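PDB 4RGL: filamentation induced by cAMP protein Fic from Desulfovibrio alaskensis, which is of unknown function but belongs to the Fic/DOC family, a largely helical fold, and carries a C-terminal region related to helix-turn-helix domains. Local coordinates for residues 110-115 and 194-199; 51-56 and 86-91; 137-142 and 227-232. All coordinates share one frame; numbering follows the deposited sequence.

Contact 1: 110-115 and 194-199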
loop_
_atom_site.group_PDB
_atom_site.type_symbol
_atom_site.label_atom_id
_atom_site.label_comp_id
_atom_site.label_asym_id
_atom_site.label_seq_id
_atom_site.Cartn_x
_atom_site.Cartn_y
_atom_site.Cartn_z
ATOM N N LEU A 110 11.339 -2.201 -17.836
ATOM C CA LEU A 110 10.724 -3.128 -18.780
ATOM C C LEU A 110 10.342 -4.432 -18.086
ATOM O O LEU A 110 9.243 -4.942 -18.306
ATOM C CB LEU A 110 11.676 -3.405 -19.959
ATOM C CG LEU A 110 12.131 -2.158 -20.743
ATOM C CD1 LEU A 110 13.132 -2.519 -21.789
ATOM C CD2 LEU A 110 10.942 -1.423 -21.365
ATOM N N ALA A 111 11.214 -4.934 -17.188
ATOM C CA ALA A 111 10.928 -6.145 -16.409
ATOM C C ALA A 111 9.645 -5.967 -15.553
ATOM O O ALA A 111 8.848 -6.907 -15.426
ATOM C CB ALA A 111 12.115 -6.481 -15.515
ATOM N N ALA A 112 9.431 -4.747 -15.016
ATOM C CA ALA A 112 8.243 -4.431 -14.226
ATOM C C ALA A 112 6.990 -4.433 -15.098
ATOM O O ALA A 112 5.966 -5.001 -14.706
ATOM C CB ALA A 112 8.407 -3.077 -13.553
ATOM N N HIS A 113 7.072 -3.810 -16.294
ATOM C CA HIS A 113 5.945 -3.754 -17.225
ATOM C C HIS A 113 5.543 -5.170 -17.677
ATOM O O HIS A 113 4.345 -5.458 -17.813
ATOM C CB HIS A 113 6.287 -2.881 -18.433
ATOM C CG HIS A 113 5.156 -2.727 -19.395
ATOM N ND1 HIS A 113 5.115 -3.440 -20.579
ATOM C CD2 HIS A 113 4.016 -2.005 -19.279
ATOM C CE1 HIS A 113 3.979 -3.100 -21.161
ATOM N NE2 HIS A 113 3.284 -2.238 -20.413
ATOM N N GLU A 114 6.550 -6.072 -17.846
ATOM C CA GLU A 114 6.315 -7.472 -18.193
ATOM C C GLU A 114 5.468 -8.172 -17.106
ATOM O O GLU A 114 4.445 -8.771 -17.426
ATOM C CB GLU A 114 7.664 -8.214 -18.405
ATOM C CG GLU A 114 7.627 -9.723 -18.122
ATOM C CD GLU A 114 6.639 -10.544 -18.934
ATOM O OE1 GLU A 114 6.196 -10.067 -20.004
ATOM O OE2 GLU A 114 6.318 -11.673 -18.502
ATOM N N LEU A 115 5.876 -8.062 -15.827
ATOM C CA LEU A 115 5.152 -8.700 -14.723
ATOM C C LEU A 115 3.747 -8.151 -14.592
ATOM O O LEU A 115 2.823 -8.899 -14.262
ATOM C CB LEU A 115 5.901 -8.503 -13.405
ATOM C CG LEU A 115 7.153 -9.330 -13.225
ATOM C CD1 LEU A 115 7.926 -8.872 -12.011
ATOM C CD2 LEU A 115 6.821 -10.798 -13.109
ATOM N N ARG A 194 2.515 5.266 -11.144
ATOM C CA ARG A 194 2.372 5.158 -9.687
ATOM C C ARG A 194 3.357 4.154 -9.115
ATOM O O ARG A 194 3.890 4.371 -8.020
ATOM C CB ARG A 194 0.944 4.763 -9.319
ATOM C CG ARG A 194 -0.063 5.764 -9.798
ATOM C CD ARG A 194 -1.467 5.322 -9.575
ATOM N NE ARG A 194 -2.354 5.962 -10.536
ATOM C CZ ARG A 194 -2.829 5.356 -11.613
ATOM N NH1 ARG A 194 -2.648 4.056 -11.781
ATOM N NH2 ARG A 194 -3.577 6.021 -12.476
ATOM N N LEU A 195 3.639 3.066 -9.866
ATOM C CA LEU A 195 4.593 2.060 -9.426
ATOM C C LEU A 195 5.983 2.652 -9.313
ATOM O O LEU A 195 6.645 2.478 -8.285
ATOM C CB LEU A 195 4.604 0.863 -10.390
ATOM C CG LEU A 195 5.695 -0.205 -10.115
ATOM C CD1 LEU A 195 5.430 -0.946 -8.801
ATOM C CD2 LEU A 195 5.791 -1.179 -11.253
ATOM N N TRP A 196 6.431 3.372 -10.356
ATOM C CA TRP A 196 7.788 3.889 -10.389
ATOM C C TRP A 196 7.962 5.046 -9.398
ATOM O O TRP A 196 9.034 5.175 -8.809
ATOM C CB TRP A 196 8.179 4.317 -11.804
ATOM C CG TRP A 196 9.466 3.696 -12.265
ATOM C CD1 TRP A 196 10.634 4.344 -12.540
ATOM C CD2 TRP A 196 9.774 2.295 -12.285
ATOM N NE1 TRP A 196 11.614 3.435 -12.858
ATOM C CE2 TRP A 196 11.127 2.168 -12.664
ATOM C CE3 TRP A 196 9.025 1.126 -12.046
ATOM C CZ2 TRP A 196 11.741 0.926 -12.833
ATOM C CZ3 TRP A 196 9.646 -0.102 -12.175
ATOM C CH2 TRP A 196 10.982 -0.198 -12.579
ATOM N N GLN A 197 6.882 5.804 -9.116
ATOM C CA GLN A 197 6.950 6.826 -8.075
ATOM C C GLN A 197 7.197 6.166 -6.702
ATOM O O GLN A 197 8.080 6.599 -5.964
ATOM C CB GLN A 197 5.682 7.679 -8.047
ATOM C CG GLN A 197 5.704 8.718 -6.927
ATOM C CD GLN A 197 4.487 9.578 -6.916
ATOM O OE1 GLN A 197 4.190 10.282 -7.882
ATOM N NE2 GLN A 197 3.854 9.678 -5.756
ATOM N N THR A 198 6.489 5.047 -6.422
ATOM C CA THR A 198 6.695 4.265 -5.201
ATOM C C THR A 198 8.137 3.714 -5.155
ATOM O O THR A 198 8.740 3.656 -4.081
ATOM C CB THR A 198 5.659 3.122 -5.117
ATOM O OG1 THR A 198 4.345 3.663 -5.260
ATOM C CG2 THR A 198 5.755 2.346 -3.817
ATOM N N LEU A 199 8.698 3.342 -6.330
ATOM C CA LEU A 199 10.052 2.790 -6.390
ATOM C C LEU A 199 11.079 3.859 -6.073
ATOM O O LEU A 199 11.957 3.629 -5.245
ATOM C CB LEU A 199 10.334 2.161 -7.772
ATOM C CG LEU A 199 11.677 1.402 -7.895
ATOM C CD1 LEU A 199 11.767 0.255 -6.880
ATOM C CD2 LEU A 199 11.866 0.882 -9.268
#
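With chi1 at 173° and chi2 at 68°, Leu195 holds its CG opposite the backbone N and sends CD2 across to the methyl of Ala112; Trp196, at a chi1 of -127°, swings the benzo rim of its indole toward the same methyl. A single alanine on helix 106-117 thus meets two larger side chains of helix 189-202. The backbones stay well apart, the nearest alpha carbons being those of Ala112 and Leu195 at 8.9 Å.

Ala112 CB lies 4.0 Å from Leu195 CD2 and 3.5 Å from Trp196 CZ3, approaching the indole obliquely. One face of that ring is backed from its own helix by Leu199, whose CD2 sits above the plane toward the rim. Trp196 NE1 is hydrogen-bonded to Ala103 O, which fixes the polar side of the indole while its hydrocarbon rim serves the contact. Trp101 also touches Ala112, and Leu195 reaches Thr94 and Tyr95 of helix 82-95, so the pair belongs to a wider packed layer in the Fic core. Along helix 189-202, Arg194 O accepts from both OG1 and N of Thr198, which arrive from opposite faces of its carbonyl plane.

No hydrogen bond or charge pair spans the two segments: their join is buried and wholly apolar, resting on van der Waals packing and the exclusion of water.

Contact 2: 51-56 and 86-91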
loop_
_atom_site.group_PDB
_atom_site.type_symbol
_atom_site.label_atom_id
_atom_site.label_comp_id
_atom_site.label_asym_id
_atom_site.label_seq_id
_atom_site.Cartn_x
_atom_site.Cartn_y
_atom_site.Cartn_z
ATOM N N ARG A 51 -4.372 -1.929 -0.404
ATOM C CA ARG A 51 -4.989 -0.614 -0.640
ATOM C C ARG A 51 -4.339 0.087 -1.839
ATOM O O ARG A 51 -5.047 0.641 -2.682
ATOM C CB ARG A 51 -4.884 0.274 0.610
ATOM C CG ARG A 51 -5.797 -0.156 1.749
ATOM C CD ARG A 51 -5.644 0.748 2.952
ATOM N NE ARG A 51 -6.049 2.121 2.650
ATOM C CZ ARG A 51 -5.742 3.167 3.409
ATOM N NH1 ARG A 51 -4.982 3.012 4.488
ATOM N NH2 ARG A 51 -6.149 4.382 3.069
ATOM N N THR A 52 -2.984 0.052 -1.920
ATOM C CA THR A 52 -2.233 0.627 -3.045
ATOM C C THR A 52 -2.677 -0.021 -4.384
ATOM O O THR A 52 -2.997 0.689 -5.341
ATOM C CB THR A 52 -0.715 0.436 -2.813
ATOM O OG1 THR A 52 -0.298 1.290 -1.752
ATOM C CG2 THR A 52 0.114 0.720 -4.066
ATOM N N ILE A 53 -2.723 -1.358 -4.424
ATOM C CA ILE A 53 -3.073 -2.099 -5.629
ATOM C C ILE A 53 -4.526 -1.809 -6.027
ATOM O O ILE A 53 -4.780 -1.416 -7.167
ATOM C CB ILE A 53 -2.828 -3.622 -5.419
ATOM C CG1 ILE A 53 -1.306 -3.907 -5.245
ATOM C CG2 ILE A 53 -3.413 -4.435 -6.576
ATOM C CD1 ILE A 53 -0.986 -5.231 -4.640
ATOM N N GLN A 54 -5.473 -1.961 -5.078
ATOM C CA GLN A 54 -6.887 -1.747 -5.357
ATOM C C GLN A 54 -7.128 -0.330 -5.895
ATOM O O GLN A 54 -7.775 -0.175 -6.922
ATOM C CB GLN A 54 -7.734 -1.999 -4.097
ATOM C CG GLN A 54 -9.252 -1.974 -4.345
ATOM C CD GLN A 54 -9.796 -0.577 -4.496
ATOM O OE1 GLN A 54 -9.430 0.341 -3.762
ATOM N NE2 GLN A 54 -10.727 -0.405 -5.406
ATOM N N ALA A 55 -6.571 0.696 -5.223
ATOM C CA ALA A 55 -6.771 2.088 -5.636
ATOM C C ALA A 55 -6.113 2.369 -6.994
ATOM O O ALA A 55 -6.759 2.934 -7.875
ATOM C CB ALA A 55 -6.221 3.034 -4.584
ATOM N N SER A 56 -4.837 1.936 -7.181
ATOM C CA SER A 56 -4.115 2.146 -8.454
ATOM C C SER A 56 -4.894 1.539 -9.630
ATOM O O SER A 56 -5.038 2.187 -10.670
ATOM C CB SER A 56 -2.713 1.542 -8.384
ATOM O OG SER A 56 -1.980 1.776 -9.575
ATOM N N GLN A 86 -7.013 -11.027 -12.917
ATOM C CA GLN A 86 -5.629 -11.214 -13.353
ATOM C C GLN A 86 -4.842 -9.920 -13.271
ATOM O O GLN A 86 -3.633 -9.961 -13.039
ATOM C CB GLN A 86 -5.559 -11.776 -14.763
ATOM C CG GLN A 86 -5.262 -13.277 -14.786
ATOM C CD GLN A 86 -3.977 -13.629 -14.044
ATOM O OE1 GLN A 86 -3.955 -14.508 -13.177
ATOM N NE2 GLN A 86 -2.893 -12.936 -14.356
ATOM N N GLU A 87 -5.515 -8.761 -13.437
ATOM C CA GLU A 87 -4.860 -7.471 -13.244
ATOM C C GLU A 87 -4.334 -7.365 -11.814
ATOM O O GLU A 87 -3.192 -6.957 -11.608
ATOM C CB GLU A 87 -5.820 -6.303 -13.552
ATOM C CG GLU A 87 -6.111 -6.114 -15.032
ATOM C CD GLU A 87 -6.874 -4.844 -15.374
ATOM O OE1 GLU A 87 -7.052 -3.994 -14.472
ATOM O OE2 GLU A 87 -7.227 -4.668 -16.563
ATOM N N VAL A 88 -5.145 -7.835 -10.825
ATOM C CA VAL A 88 -4.781 -7.815 -9.403
ATOM C C VAL A 88 -3.602 -8.768 -9.139
ATOM O O VAL A 88 -2.634 -8.380 -8.486
ATOM C CB VAL A 88 -5.997 -8.172 -8.503
ATOM C CG1 VAL A 88 -5.587 -8.263 -7.036
ATOM C CG2 VAL A 88 -7.128 -7.165 -8.687
ATOM N N ARG A 89 -3.693 -10.018 -9.633
ATOM C CA ARG A 89 -2.630 -11.004 -9.445
ATOM C C ARG A 89 -1.304 -10.477 -10.005
ATOM O O ARG A 89 -0.291 -10.505 -9.307
ATOM C CB ARG A 89 -2.997 -12.349 -10.108
ATOM C CG ARG A 89 -4.242 -13.020 -9.521
ATOM C CD ARG A 89 -4.303 -14.487 -9.912
ATOM N NE ARG A 89 -5.534 -15.131 -9.449
ATOM C CZ ARG A 89 -6.599 -15.339 -10.222
ATOM N NH1 ARG A 89 -6.584 -14.966 -11.498
ATOM N NH2 ARG A 89 -7.680 -15.929 -9.728
ATOM N N ASN A 90 -1.326 -9.938 -11.249
ATOM C CA ASN A 90 -0.127 -9.375 -11.889
ATOM C C ASN A 90 0.406 -8.175 -11.103
ATOM O O ASN A 90 1.618 -8.075 -10.882
ATOM C CB ASN A 90 -0.426 -8.962 -13.341
ATOM C CG ASN A 90 -0.569 -10.123 -14.302
ATOM O OD1 ASN A 90 -0.569 -11.297 -13.912
ATOM N ND2 ASN A 90 -0.652 -9.818 -15.585
ATOM N N ALA A 91 -0.499 -7.264 -10.667
ATOM C CA ALA A 91 -0.106 -6.087 -9.887
ATOM C C ALA A 91 0.582 -6.500 -8.580
ATOM O O ALA A 91 1.692 -6.035 -8.297
ATOM C CB ALA A 91 -1.317 -5.226 -9.592
#
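Ile53 meets helix 82-95 through one branch of its side chain. Its chi1 of -66° sets CG1 beside the backbone N and places CG2 anti to that N, turned toward the methyl of Ala91, with CG2 and Ala91 CB 3.8 Å apart. This is the tight part of the contact: the small alanine lets the backbones approach, the alpha carbons of Ile53 and Ala91 being separated by 6.5 Å. One turn earlier on the second helix, Val88 takes a looser part, its CG1 standing 4.4 Å from the same Ile53 CG2. A single methyl thus faces two residues spaced three apart on the partner helix.

Further apolar side chains surround the pair. Val69 and Val72 of helix 66-74 pack on Val88, and Ile73 of that helix touches Ile53, which is also touched by Phe92 and Tyr95 further along helix 82-95. No hydrogen bond passes between the two segments.

Quite different is the far side of 86-91, exposed in the single chain though touched by a crystal neighbour. Here Arg89, with its CB directed away from segment 51-56, donates from NH1 to Gln86 OE1 at 3.2 Å. The bond is moderately bent, with an N-H...O angle of 153°, and the donor is tilted by 27° from the amide's carbonyl plane. This link runs within one helix and takes no part in the Ile53 packing.

An aliphatic side chain set against an alanine, with a third helix adding to the apolar surroundings, is helix-to-helix core packing, in keeping with the largely alpha-helical architecture of Fic proteins.

Contact 3: 137-142 and 227-232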
loop_
_atom_site.group_PDB
_atom_site.type_symbol
_atom_site.label_atom_id
_atom_site.label_comp_id
_atom_site.label_asym_id
_atom_site.label_seq_id
_atom_site.Cartn_x
_atom_site.Cartn_y
_atom_site.Cartn_z
ATOM N N GLY A 137 -9.147 10.989 -17.288
ATOM C CA GLY A 137 -10.509 10.951 -16.777
ATOM C C GLY A 137 -11.546 11.221 -17.848
ATOM O O GLY A 137 -11.492 10.631 -18.937
ATOM N N GLU A 138 -12.487 12.142 -17.561
ATOM C CA GLU A 138 -13.558 12.496 -18.497
ATOM C C GLU A 138 -13.107 13.634 -19.433
ATOM O O GLU A 138 -13.945 14.287 -20.072
ATOM C CB GLU A 138 -14.832 12.896 -17.730
ATOM N N GLN A 139 -11.786 13.839 -19.545
ATOM C CA GLN A 139 -11.208 14.881 -20.392
ATOM C C GLN A 139 -11.037 14.372 -21.847
ATOM O O GLN A 139 -11.008 13.157 -22.081
ATOM C CB GLN A 139 -9.859 15.335 -19.810
ATOM C CG GLN A 139 -9.231 16.526 -20.514
ATOM C CD GLN A 139 -7.925 16.911 -19.865
ATOM O OE1 GLN A 139 -7.713 16.705 -18.656
ATOM N NE2 GLN A 139 -7.029 17.506 -20.644
ATOM N N LEU A 140 -10.935 15.313 -22.817
ATOM C CA LEU A 140 -10.766 15.000 -24.240
ATOM C C LEU A 140 -9.433 14.260 -24.494
ATOM O O LEU A 140 -8.380 14.692 -24.010
ATOM C CB LEU A 140 -10.815 16.297 -25.060
ATOM C CG LEU A 140 -11.091 16.146 -26.541
ATOM C CD1 LEU A 140 -12.563 15.813 -26.788
ATOM C CD2 LEU A 140 -10.733 17.406 -27.279
ATOM N N VAL A 141 -9.487 13.157 -25.263
ATOM C CA VAL A 141 -8.315 12.317 -25.562
ATOM C C VAL A 141 -7.375 13.026 -26.551
ATOM O O VAL A 141 -7.828 13.547 -27.579
ATOM C CB VAL A 141 -8.752 10.925 -26.124
ATOM C CG1 VAL A 141 -7.540 10.049 -26.448
ATOM C CG2 VAL A 141 -9.689 10.215 -25.158
ATOM N N HIS A 142 -6.069 12.994 -26.269
ATOM C CA HIS A 142 -5.056 13.494 -27.196
ATOM C C HIS A 142 -3.971 12.431 -27.379
ATOM O O HIS A 142 -3.915 11.468 -26.604
ATOM C CB HIS A 142 -4.458 14.831 -26.708
ATOM C CG HIS A 142 -3.634 14.708 -25.473
ATOM N ND1 HIS A 142 -4.214 14.701 -24.220
ATOM C CD2 HIS A 142 -2.292 14.609 -25.336
ATOM C CE1 HIS A 142 -3.213 14.575 -23.363
ATOM N NE2 HIS A 142 -2.037 14.526 -23.989
ATOM N N VAL A 227 -5.170 19.013 -12.487
ATOM C CA VAL A 227 -3.861 19.619 -12.183
ATOM C C VAL A 227 -2.817 19.093 -13.160
ATOM O O VAL A 227 -1.990 19.859 -13.654
ATOM C CB VAL A 227 -3.436 19.355 -10.718
ATOM N N LEU A 228 -2.898 17.799 -13.486
ATOM C CA LEU A 228 -2.001 17.161 -14.437
ATOM C C LEU A 228 -2.180 17.760 -15.852
ATOM O O LEU A 228 -1.195 17.944 -16.571
ATOM C CB LEU A 228 -2.266 15.647 -14.452
ATOM C CG LEU A 228 -1.358 14.797 -15.320
ATOM C CD1 LEU A 228 0.115 15.026 -14.973
ATOM C CD2 LEU A 228 -1.704 13.344 -15.178
ATOM N N ALA A 229 -3.442 18.105 -16.227
ATOM C CA ALA A 229 -3.741 18.708 -17.532
ATOM C C ALA A 229 -3.324 20.178 -17.568
ATOM O O ALA A 229 -2.802 20.640 -18.586
ATOM C CB ALA A 229 -5.221 18.581 -17.841
ATOM N N VAL A 230 -3.577 20.932 -16.452
ATOM C CA VAL A 230 -3.193 22.349 -16.353
ATOM C C VAL A 230 -1.672 22.472 -16.404
ATOM O O VAL A 230 -1.147 23.324 -17.128
ATOM C CB VAL A 230 -3.764 23.007 -15.076
ATOM N N ALA A 231 -0.956 21.559 -15.695
ATOM C CA ALA A 231 0.507 21.503 -15.714
ATOM C C ALA A 231 1.024 21.167 -17.120
ATOM O O ALA A 231 2.027 21.731 -17.559
ATOM C CB ALA A 231 1.002 20.472 -14.711
ATOM N N ASP A 232 0.303 20.279 -17.843
ATOM C CA ASP A 232 0.629 19.912 -19.225
ATOM C C ASP A 232 0.413 21.117 -20.176
ATOM O O ASP A 232 1.254 21.380 -21.040
ATOM C CB ASP A 232 -0.233 18.705 -19.673
ATOM C CG ASP A 232 -0.103 18.348 -21.143
ATOM O OD1 ASP A 232 1.031 18.390 -21.666
ATOM O OD2 ASP A 232 -1.116 17.936 -21.742
#
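The irregular segment 137-142 faces helix 221-234, with Gln139 and Ala229 as the nearest alpha carbons at 8.9 Å. It belongs to a beta hairpin: strands 133-134 and 142-143 pair antiparallel, His142 sharing backbone hydrogen bonds with Ile134, and residues 137-141 form most of the connection. The hairpin probably corresponds to the element known in Fic proteins as the flap. Gly137 turns the chain with a positive phi of 69°; Glu138 is still in a turned conformation, and the backbone is extended only from Gln139 to His142. The facing segment 227-232 is regular helix, held by bonds such as Ala231 N to Val227 O.

Gln139 spans the gap, and His142 comes near Asp232 without bonding to it. Gln139 stretches out fully, its CG anti to the backbone N and the chain straight beyond, so that the terminal amide arrives at the methyl of Ala229. OE1 lies 3.2 Å from Ala229 CB and NE2 3.5 Å from the same atom. The amide end rests against this one methyl as modelled, in a contact without a hydrogen bond between the segments. Arg136, just ahead of Gly137, also touches Ala229 and Leu228. The surroundings are partly open to solvent and in touch with crystal neighbours, which may influence the conformation of this connection; Gly137 N is hydrogen-bonded to O2 of an unknown ligand, probably from the crystallisation liquor.

One turn further along the helix, Asp232 comes from the opposite direction to His142, ring and carboxylate planes 24° apart. The carboxylate is engaged by Arg136, whose NH1 forms a salt bridge with Asp232 OD2, while His142 NE2 remains 4.2 Å from that same oxygen.

Overall arrangement
Contacts 1 and 2 are neighbouring parts of one helical core, their centres 12 Å apart. Arg194 NH1 lies 3.2 Å from Ser56 OG, a probable hydrogen bond joining helices 189-202 and 42-59, while Leu115 O packs against Asn90 CB between the consecutive helices 106-117 and 82-95. Contact 3 is peripheral: its centre is about 23 Å from that of contact 1 and 24 Å from that of contact 2, with nearest atoms about 8 Å and 12 Å apart. Its segments nevertheless alternate with those of contact 1 along the chain. The Fic signature loop, which includes Phe185 and Asp187, leads into helix 189-202 and meets His113 of contact 1 by stacking and hydrogen bonding.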